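Local coordinates for protein ribulose bisphosphate carboxylase (Hyperthermus butylicus DSM 5456, PDB 6HUN) that probably catalyses the magnesium-dependent addition of CO2 and water to ribulose 1,5-bisphosphate, giving two molecules of 3-phosphoglycerate, as part of an archaeal AMP degradation pathway, at residues 51-55 with 56-60; 271-274 with 275-279; 308-311 with 312-316; 317-321 with 322-326. One frame throughout, in Å; residues are numbered along the deposited sequence.

In the fold
Along the chain the four contacts follow one another in series. Contact 1 opens helix 55-65 of the N-terminal domain, far out in the molecule, and its centre lies about 34 Å from those of contacts 2 and 4 and about 23 Å from that of contact 3. The other three lie in the catalytic domain, on helices round its eight-stranded barrel, though strand 309-310 of contact 3 joins the N-terminal sheet. Contact 2 starts helix 275-288, while contacts 3 and 4 are the two ends of helix 312-322, centres about 13 Å apart. These helices pack together: Trp275 rests on Leu318, and Leu278 on Ala322 and Val324. Contact 2, and the strand side of contact 3, also reach the second subunit, so both lie at the dimer interface.

Contact 1. Residues 51-55 with 56-60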
# COMPACT_ATOMS: atom_id res chain seq x y z
N GLN A 51 26.82 5.19 1.48
CA GLN A 51 28.23 5.59 1.53
C GLN A 51 29.13 4.44 1.09
O GLN A 51 29.02 3.33 1.60
CB GLN A 51 28.64 6.02 2.94
CG GLN A 51 29.98 6.82 2.96
CD GLN A 51 30.05 7.88 1.85
OE1 GLN A 51 29.84 9.06 2.13
NE2 GLN A 51 30.42 7.49 0.62
N GLY A 52 30.04 4.73 0.17
CA GLY A 52 31.04 3.77 -0.23
C GLY A 52 30.63 2.89 -1.39
O GLY A 52 31.46 2.13 -1.90
N ILE A 53 29.37 2.98 -1.82
CA ILE A 53 28.83 2.16 -2.90
C ILE A 53 28.86 2.98 -4.18
O ILE A 53 28.34 4.10 -4.22
CB ILE A 53 27.39 1.73 -2.57
CG1 ILE A 53 27.33 0.87 -1.30
CG2 ILE A 53 26.78 1.00 -3.75
CD1 ILE A 53 28.10 -0.44 -1.41
N SER A 54 29.44 2.42 -5.25
CA SER A 54 29.40 3.13 -6.53
C SER A 54 28.02 3.00 -7.19
O SER A 54 27.25 2.08 -6.88
CB SER A 54 30.47 2.60 -7.48
OG SER A 54 30.02 1.41 -8.11
N ILE A 55 27.70 3.94 -8.09
CA ILE A 55 26.38 3.93 -8.73
C ILE A 55 26.21 2.68 -9.57
O ILE A 55 25.12 2.07 -9.62
CB ILE A 55 26.13 5.21 -9.56
CG1 ILE A 55 24.74 5.18 -10.18
CG2 ILE A 55 27.13 5.36 -10.71
CD1 ILE A 55 23.59 4.95 -9.11
N LYS A 56 27.29 2.24 -10.21
CA LYS A 56 27.19 1.03 -11.00
C LYS A 56 26.90 -0.17 -10.12
O LYS A 56 26.12 -1.04 -10.50
CB LYS A 56 28.48 0.82 -11.78
CG LYS A 56 28.52 1.73 -12.95
CD LYS A 56 29.36 1.06 -13.99
CE LYS A 56 28.90 1.45 -15.34
NZ LYS A 56 28.64 2.92 -15.40
N ASP A 57 27.55 -0.23 -8.94
CA ASP A 57 27.27 -1.29 -7.98
C ASP A 57 25.81 -1.23 -7.51
O ASP A 57 25.10 -2.25 -7.51
CB ASP A 57 28.22 -1.15 -6.79
CG ASP A 57 28.18 -2.35 -5.85
OD1 ASP A 57 27.30 -3.22 -6.01
OD2 ASP A 57 29.06 -2.43 -4.95
N ALA A 58 25.35 -0.04 -7.08
CA ALA A 58 23.96 0.09 -6.63
C ALA A 58 23.01 -0.33 -7.74
O ALA A 58 22.05 -1.06 -7.49
CB ALA A 58 23.68 1.53 -6.20
N ALA A 59 23.33 0.05 -8.99
CA ALA A 59 22.41 -0.19 -10.09
C ALA A 59 22.32 -1.68 -10.43
O ALA A 59 21.24 -2.17 -10.76
CB ALA A 59 22.82 0.61 -11.33
N GLY A 60 23.44 -2.41 -10.38
CA GLY A 60 23.36 -3.84 -10.62
C GLY A 60 22.64 -4.57 -9.50
O GLY A 60 21.94 -5.56 -9.75
O HOH W 1 30.47 -0.29 -4.78
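Ser54 carries its OG between the backbone N and the carbonyl carbon (chi1 81°), which turns the hydroxyl over the first turn of helix 55-65, where it accepts from Asp57 N at 3.1 Å with an N-H...O angle of 163°. This is the N-cap bond. Asp57 has CG anti to its own backbone N (chi1 -169°), and the carboxylate swings back beside the incoming loop. A water links the two residues, accepting from Ser54 N at 2.9 Å and donating to Asp57 OD2 at 2.6 Å; OD1 forms a salt bridge with Arg61, one turn further on. Behind the cap, Ala58 N bonds to Ser54 O at 2.9 Å, nearly straight, and Ala59 N to Ile55 O at 2.8 Å. Ile53 closes the apolar side with CG2, 4.0 Å from Ala58 CB, its side chain slanting past that of Asp57. Ile55 turns from the cap toward the sheet and packs on Val47, Trp99 and Phe91, while Lys56 pairs with Glu32. The first-turn amides Asp57 N and Ala58 N thus find acceptors on the serine, and the Asp57 carboxylate, close to the helix start, is probably favoured as an anion by the helix dipole and Arg61.

Contact 2. Residues 271-274 with 275-279; sequences LTAG and WAALQ
Trp275, the first residue of helix 275-288, lays its indole alongside Leu271, and the two side chains point the same way. CD2 of Leu271 comes within 3.8 Å of Trp275 CZ2 and is almost as close to CE2, so the methyl is centred near CE2, with CZ2 and NE1 to its two sides, and approaches the ring obliquely. With CG anti to the carbonyl carbon (chi1 -70°), the indole hangs off the start of the helix, where Leu318 and Ile115 also pack against it. Ala276 comes next and packs on Pro116 of its own chain and on Ile248 of the second subunit. Ala277 points back at the loop: its CB lies 3.7 Å from Ala273 CB and 3.4 Å from Gly274 O. Its amide donates to a water at 3.1 Å, and that water in turn donates to Ala273 O at 2.8 Å, bridging loop and helix. Leu278 N closes the first regular turn on Gly274 O at 3.0 Å, approaching in the carbonyl plane. Gln279 bonds through its backbone N to Trp275 O, while its amide group is held by Ile115 N and Gly113 O. Gly274 occupies the N-cap with phi 112°, where a CB would jam against the preceding carbonyl. The whole is a glycine-capped helix start after barrel strand 265-269, a beta-to-alpha turn of the TIM-barrel fold lying at the dimer interface.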
# COMPACT_ATOMS: atom_id res chain seq x y z
N LEU A 271 -5.18 2.62 -2.34
CA LEU A 271 -3.91 2.32 -1.66
C LEU A 271 -4.15 1.75 -0.28
O LEU A 271 -3.34 0.92 0.18
CB LEU A 271 -3.01 3.58 -1.57
CG LEU A 271 -2.61 3.98 -3.01
CD1 LEU A 271 -1.92 5.37 -2.85
CD2 LEU A 271 -1.78 2.95 -3.74
N THR A 272 -5.27 2.10 0.38
CA THR A 272 -5.52 1.51 1.71
C THR A 272 -6.28 0.18 1.64
O THR A 272 -6.00 -0.71 2.48
CB THR A 272 -6.30 2.51 2.59
OG1 THR A 272 -7.61 2.74 2.07
CG2 THR A 272 -5.56 3.86 2.70
N ALA A 273 -7.19 0.01 0.67
CA ALA A 273 -7.72 -1.33 0.41
C ALA A 273 -6.70 -2.18 -0.35
O ALA A 273 -6.52 -3.37 -0.08
CB ALA A 273 -9.05 -1.22 -0.38
N GLY A 274 -5.97 -1.58 -1.27
CA GLY A 274 -4.87 -2.23 -1.94
C GLY A 274 -5.16 -2.49 -3.43
O GLY A 274 -6.29 -2.40 -3.91
N TRP A 275 -4.08 -2.72 -4.18
CA TRP A 275 -4.19 -2.90 -5.63
C TRP A 275 -5.06 -4.09 -5.98
O TRP A 275 -5.82 -4.03 -6.94
CB TRP A 275 -2.82 -3.10 -6.25
CG TRP A 275 -2.02 -1.81 -6.19
CD1 TRP A 275 -0.91 -1.58 -5.43
CD2 TRP A 275 -2.25 -0.64 -6.95
NE1 TRP A 275 -0.44 -0.28 -5.68
CE2 TRP A 275 -1.25 0.30 -6.60
CE3 TRP A 275 -3.20 -0.30 -7.93
CZ2 TRP A 275 -1.16 1.60 -7.23
CZ3 TRP A 275 -3.13 1.02 -8.52
CH2 TRP A 275 -2.13 1.91 -8.14
N ALA A 276 -4.95 -5.20 -5.24
CA ALA A 276 -5.79 -6.33 -5.61
C ALA A 276 -7.26 -5.98 -5.43
O ALA A 276 -8.13 -6.39 -6.24
CB ALA A 276 -5.38 -7.61 -4.81
N ALA A 277 -7.59 -5.24 -4.38
CA ALA A 277 -8.98 -4.81 -4.18
C ALA A 277 -9.45 -3.95 -5.34
O ALA A 277 -10.61 -4.06 -5.80
CB ALA A 277 -9.13 -3.99 -2.89
N LEU A 278 -8.59 -3.05 -5.80
CA LEU A 278 -8.98 -2.19 -6.93
C LEU A 278 -9.22 -3.03 -8.17
O LEU A 278 -10.24 -2.86 -8.87
CB LEU A 278 -7.90 -1.14 -7.20
CG LEU A 278 -8.07 -0.33 -8.49
CD1 LEU A 278 -9.48 0.42 -8.53
CD2 LEU A 278 -6.87 0.69 -8.64
N GLN A 279 -8.30 -3.99 -8.46
CA GLN A 279 -8.52 -4.80 -9.67
C GLN A 279 -9.78 -5.66 -9.55
O GLN A 279 -10.44 -5.92 -10.57
CB GLN A 279 -7.30 -5.71 -9.99
CG GLN A 279 -6.04 -4.82 -10.29
CD GLN A 279 -4.96 -5.62 -10.98
OE1 GLN A 279 -4.06 -6.17 -10.32
NE2 GLN A 279 -5.09 -5.76 -12.31
O HOH W 2 -6.19 -5.62 -1.67

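Contact 3. Residues 308-311 with 312-316; sequences HGVS and MFLVA
Val310 aims its CG1 at the first turn of helix 312-322 and divides it between two side chains. Leu314 meets it at a slant, CD2 at 3.9 Å, whereas Val315 crosses it at about a right angle, its CG2 also 3.9 Å from CG1. The valine methyl that does this is the one anti to the backbone N (chi1 -174°), which sets it beside the carbonyl carbon and so on the side of the helix. Next to this apolar wedge, Ser311 turns its OG back over the turn (chi1 67°) to accept from Leu314 N at 3.1 Å, with Leu314 CB 3.5 Å away. The same amide also makes a weak, bent bond to Ser311 O at 3.1 Å, while Val315 N reaches that carbonyl at 3.2 Å by a straighter path (165°). Ser311 OG is bonded to Glu138 O as well, tying the cap to strand 132-141. Replacing Ser311 with an alanine would probably deprive Leu314 N of its capping acceptor, leaving only the weak carbonyl bond, and Glu138 O of its hydroxyl partner. Met312 and Phe313 lead outward from the turn: the methionine packs on Arg296, a predicted substrate-binding residue, and the phenylalanine meets Tyr356 edge-to-face. A serine N-cap thus joins short strand 309-310, at the edge of the N-terminal domain's sheet, to a helix of the catalytic TIM barrel.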
# COMPACT_ATOMS: atom_id res chain seq x y z
N HIS A 308 13.15 9.40 -2.48
CA HIS A 308 12.82 8.03 -2.03
C HIS A 308 11.34 7.77 -2.11
O HIS A 308 10.54 8.50 -1.52
CB HIS A 308 13.28 7.81 -0.60
CG HIS A 308 13.18 6.36 -0.18
ND1 HIS A 308 14.14 5.44 -0.52
CD2 HIS A 308 12.25 5.70 0.58
CE1 HIS A 308 13.84 4.26 0.04
NE2 HIS A 308 12.68 4.39 0.69
N GLY A 309 10.95 6.68 -2.79
CA GLY A 309 9.51 6.39 -2.76
C GLY A 309 9.06 6.15 -4.20
O GLY A 309 9.82 5.58 -4.99
N VAL A 310 7.85 6.56 -4.52
CA VAL A 310 7.26 6.35 -5.86
C VAL A 310 6.70 7.70 -6.30
O VAL A 310 6.04 8.38 -5.51
CB VAL A 310 6.12 5.33 -5.84
CG1 VAL A 310 5.64 5.07 -7.33
CG2 VAL A 310 6.58 3.97 -5.17
N SER A 311 6.92 8.11 -7.55
CA SER A 311 6.33 9.37 -7.98
C SER A 311 4.82 9.22 -8.08
O SER A 311 4.28 8.14 -8.37
CB SER A 311 6.90 9.80 -9.36
OG SER A 311 6.42 8.83 -10.29
N MET A 312 4.11 10.33 -7.80
CA MET A 312 2.66 10.27 -7.96
C MET A 312 2.33 10.02 -9.44
O MET A 312 1.29 9.43 -9.75
CB MET A 312 2.02 11.61 -7.50
CG MET A 312 0.46 11.63 -7.73
SD MET A 312 -0.36 10.42 -6.59
CE MET A 312 -1.67 9.82 -7.70
N PHE A 313 3.19 10.49 -10.34
CA PHE A 313 3.02 10.21 -11.76
C PHE A 313 2.83 8.70 -11.99
O PHE A 313 1.91 8.28 -12.69
CB PHE A 313 4.24 10.76 -12.50
CG PHE A 313 4.18 10.62 -14.03
CD1 PHE A 313 4.56 9.42 -14.63
CD2 PHE A 313 3.78 11.71 -14.85
CE1 PHE A 313 4.58 9.29 -16.08
CE2 PHE A 313 3.77 11.57 -16.22
CZ PHE A 313 4.15 10.38 -16.85
N LEU A 314 3.70 7.88 -11.42
CA LEU A 314 3.60 6.44 -11.68
C LEU A 314 2.39 5.84 -10.95
O LEU A 314 1.73 4.93 -11.46
CB LEU A 314 4.94 5.80 -11.29
CG LEU A 314 5.03 4.25 -11.36
CD1 LEU A 314 4.75 3.80 -12.78
CD2 LEU A 314 6.35 3.66 -10.89
N VAL A 315 2.08 6.34 -9.76
CA VAL A 315 0.89 5.84 -9.09
C VAL A 315 -0.34 6.10 -9.99
O VAL A 315 -1.23 5.26 -10.10
CB VAL A 315 0.73 6.54 -7.74
CG1 VAL A 315 -0.67 6.22 -7.10
CG2 VAL A 315 1.91 6.17 -6.80
N ALA A 316 -0.41 7.30 -10.59
CA ALA A 316 -1.53 7.61 -11.48
C ALA A 316 -1.55 6.71 -12.72
O ALA A 316 -2.62 6.23 -13.14
CB ALA A 316 -1.49 9.11 -11.93

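Contact 4. Residues 317-321 with 322-326; sequences KLARM and AGVDH
Ala319 O is gripped by two backbone amides, Gly323 N at 2.9 Å and Val324 N at 3.1 Å, and they come from opposite faces of the carbonyl plane. The valine bond, five residues back, marks the Schellman motif that ends helix 312-322, with Gly323 as its C-prime residue; the glycine bond is the helix's own i+4 bond. Neither amide lies in the plane of the carbonyl: the glycine is tilted by 27° and the valine by 31°, so the oxygen sits between them. One residue earlier Ala322 N makes another i-to-i+4 helical bond, to Leu318 O at 2.9 Å. Gly323 then takes phi 123°, where a CB would be jammed against the carbonyl of Ala322; the lack of a side chain is what lets the chain reverse here. After the turn Val324 folds back over the helix end. Its CG2, set between its own backbone N and carbonyl carbon, lies 3.6 Å from Ala319 O, the oxygen that accepts twice, and touches Ala319 CB at 3.9 Å, a small apolar seal across the motif. Ala322 and Val324 both face helix 275-288, through Leu278. Arg320 points away, its guanidinium held by backbone carbonyls that include those of Ile350 and Lys374, and Lys317 makes a salt bridge to Asp139. Beyond the cap the chain enters barrel strand 326-328, with the Asp325 carboxylate bonded to the amides of Ile292 and Gly156. At the turn itself, Ala322 CB lies 3.4 Å from Leu318 O, against the very carbonyl that its own amide bonds.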
# COMPACT_ATOMS: atom_id res chain seq x y z
N LYS A 317 -0.39 6.43 -13.29
CA LYS A 317 -0.34 5.52 -14.43
C LYS A 317 -0.81 4.11 -14.05
O LYS A 317 -1.59 3.48 -14.78
CB LYS A 317 1.10 5.52 -14.95
CG LYS A 317 1.40 4.45 -15.92
CD LYS A 317 2.87 4.55 -16.31
CE LYS A 317 3.01 5.25 -17.59
NZ LYS A 317 4.36 5.08 -18.22
N LEU A 318 -0.41 3.62 -12.88
CA LEU A 318 -0.86 2.28 -12.47
C LEU A 318 -2.37 2.29 -12.18
O LEU A 318 -3.05 1.31 -12.44
CB LEU A 318 -0.09 1.82 -11.22
CG LEU A 318 1.44 1.61 -11.42
CD1 LEU A 318 2.12 1.41 -10.03
CD2 LEU A 318 1.67 0.39 -12.22
N ALA A 319 -2.88 3.37 -11.59
CA ALA A 319 -4.32 3.48 -11.36
C ALA A 319 -5.13 3.44 -12.67
O ALA A 319 -6.17 2.78 -12.76
CB ALA A 319 -4.60 4.79 -10.62
N ARG A 320 -4.60 4.06 -13.72
CA ARG A 320 -5.27 4.03 -15.00
C ARG A 320 -5.23 2.63 -15.61
O ARG A 320 -6.22 2.13 -16.14
CB ARG A 320 -4.59 5.04 -15.93
CG ARG A 320 -5.19 4.96 -17.36
CD ARG A 320 -4.63 6.17 -18.21
NE ARG A 320 -5.17 6.12 -19.59
CZ ARG A 320 -4.77 6.91 -20.60
NH1 ARG A 320 -3.81 7.80 -20.39
NH2 ARG A 320 -5.31 6.77 -21.82
N MET A 321 -4.08 1.96 -15.51
CA MET A 321 -4.00 0.56 -15.97
C MET A 321 -4.99 -0.34 -15.22
O MET A 321 -5.70 -1.15 -15.83
CB MET A 321 -2.57 0.07 -15.75
CG MET A 321 -1.59 0.76 -16.65
SD MET A 321 0.12 0.45 -16.12
CE MET A 321 -0.06 -1.31 -16.25
N ALA A 322 -5.04 -0.18 -13.89
CA ALA A 322 -5.85 -1.08 -13.07
C ALA A 322 -7.32 -0.82 -13.29
O ALA A 322 -8.13 -1.76 -13.18
CB ALA A 322 -5.51 -0.91 -11.58
N GLY A 323 -7.67 0.43 -13.61
CA GLY A 323 -9.01 0.68 -14.09
C GLY A 323 -9.83 1.69 -13.33
O GLY A 323 -11.06 1.63 -13.46
N VAL A 324 -9.22 2.71 -12.66
CA VAL A 324 -10.05 3.83 -12.20
C VAL A 324 -10.56 4.62 -13.40
O VAL A 324 -9.92 4.67 -14.47
CB VAL A 324 -9.30 4.73 -11.20
CG1 VAL A 324 -8.66 3.84 -10.04
CG2 VAL A 324 -8.26 5.52 -11.88
N ASP A 325 -11.74 5.22 -13.24
CA ASP A 325 -12.22 6.18 -14.23
C ASP A 325 -11.93 7.61 -13.85
O ASP A 325 -11.98 8.51 -14.71
CB ASP A 325 -13.72 6.06 -14.41
CG ASP A 325 -14.11 4.68 -14.94
OD1 ASP A 325 -13.87 4.45 -16.13
OD2 ASP A 325 -14.54 3.85 -14.13
N HIS A 326 -11.64 7.87 -12.56
CA HIS A 326 -11.30 9.20 -12.09
C HIS A 326 -10.14 9.09 -11.10
O HIS A 326 -10.09 8.15 -10.32
CB HIS A 326 -12.39 9.94 -11.30
CG HIS A 326 -13.80 9.75 -11.74
ND1 HIS A 326 -14.85 9.90 -10.86
CD2 HIS A 326 -14.36 9.54 -12.96
CE1 HIS A 326 -16.00 9.79 -11.51
NE2 HIS A 326 -15.73 9.56 -12.79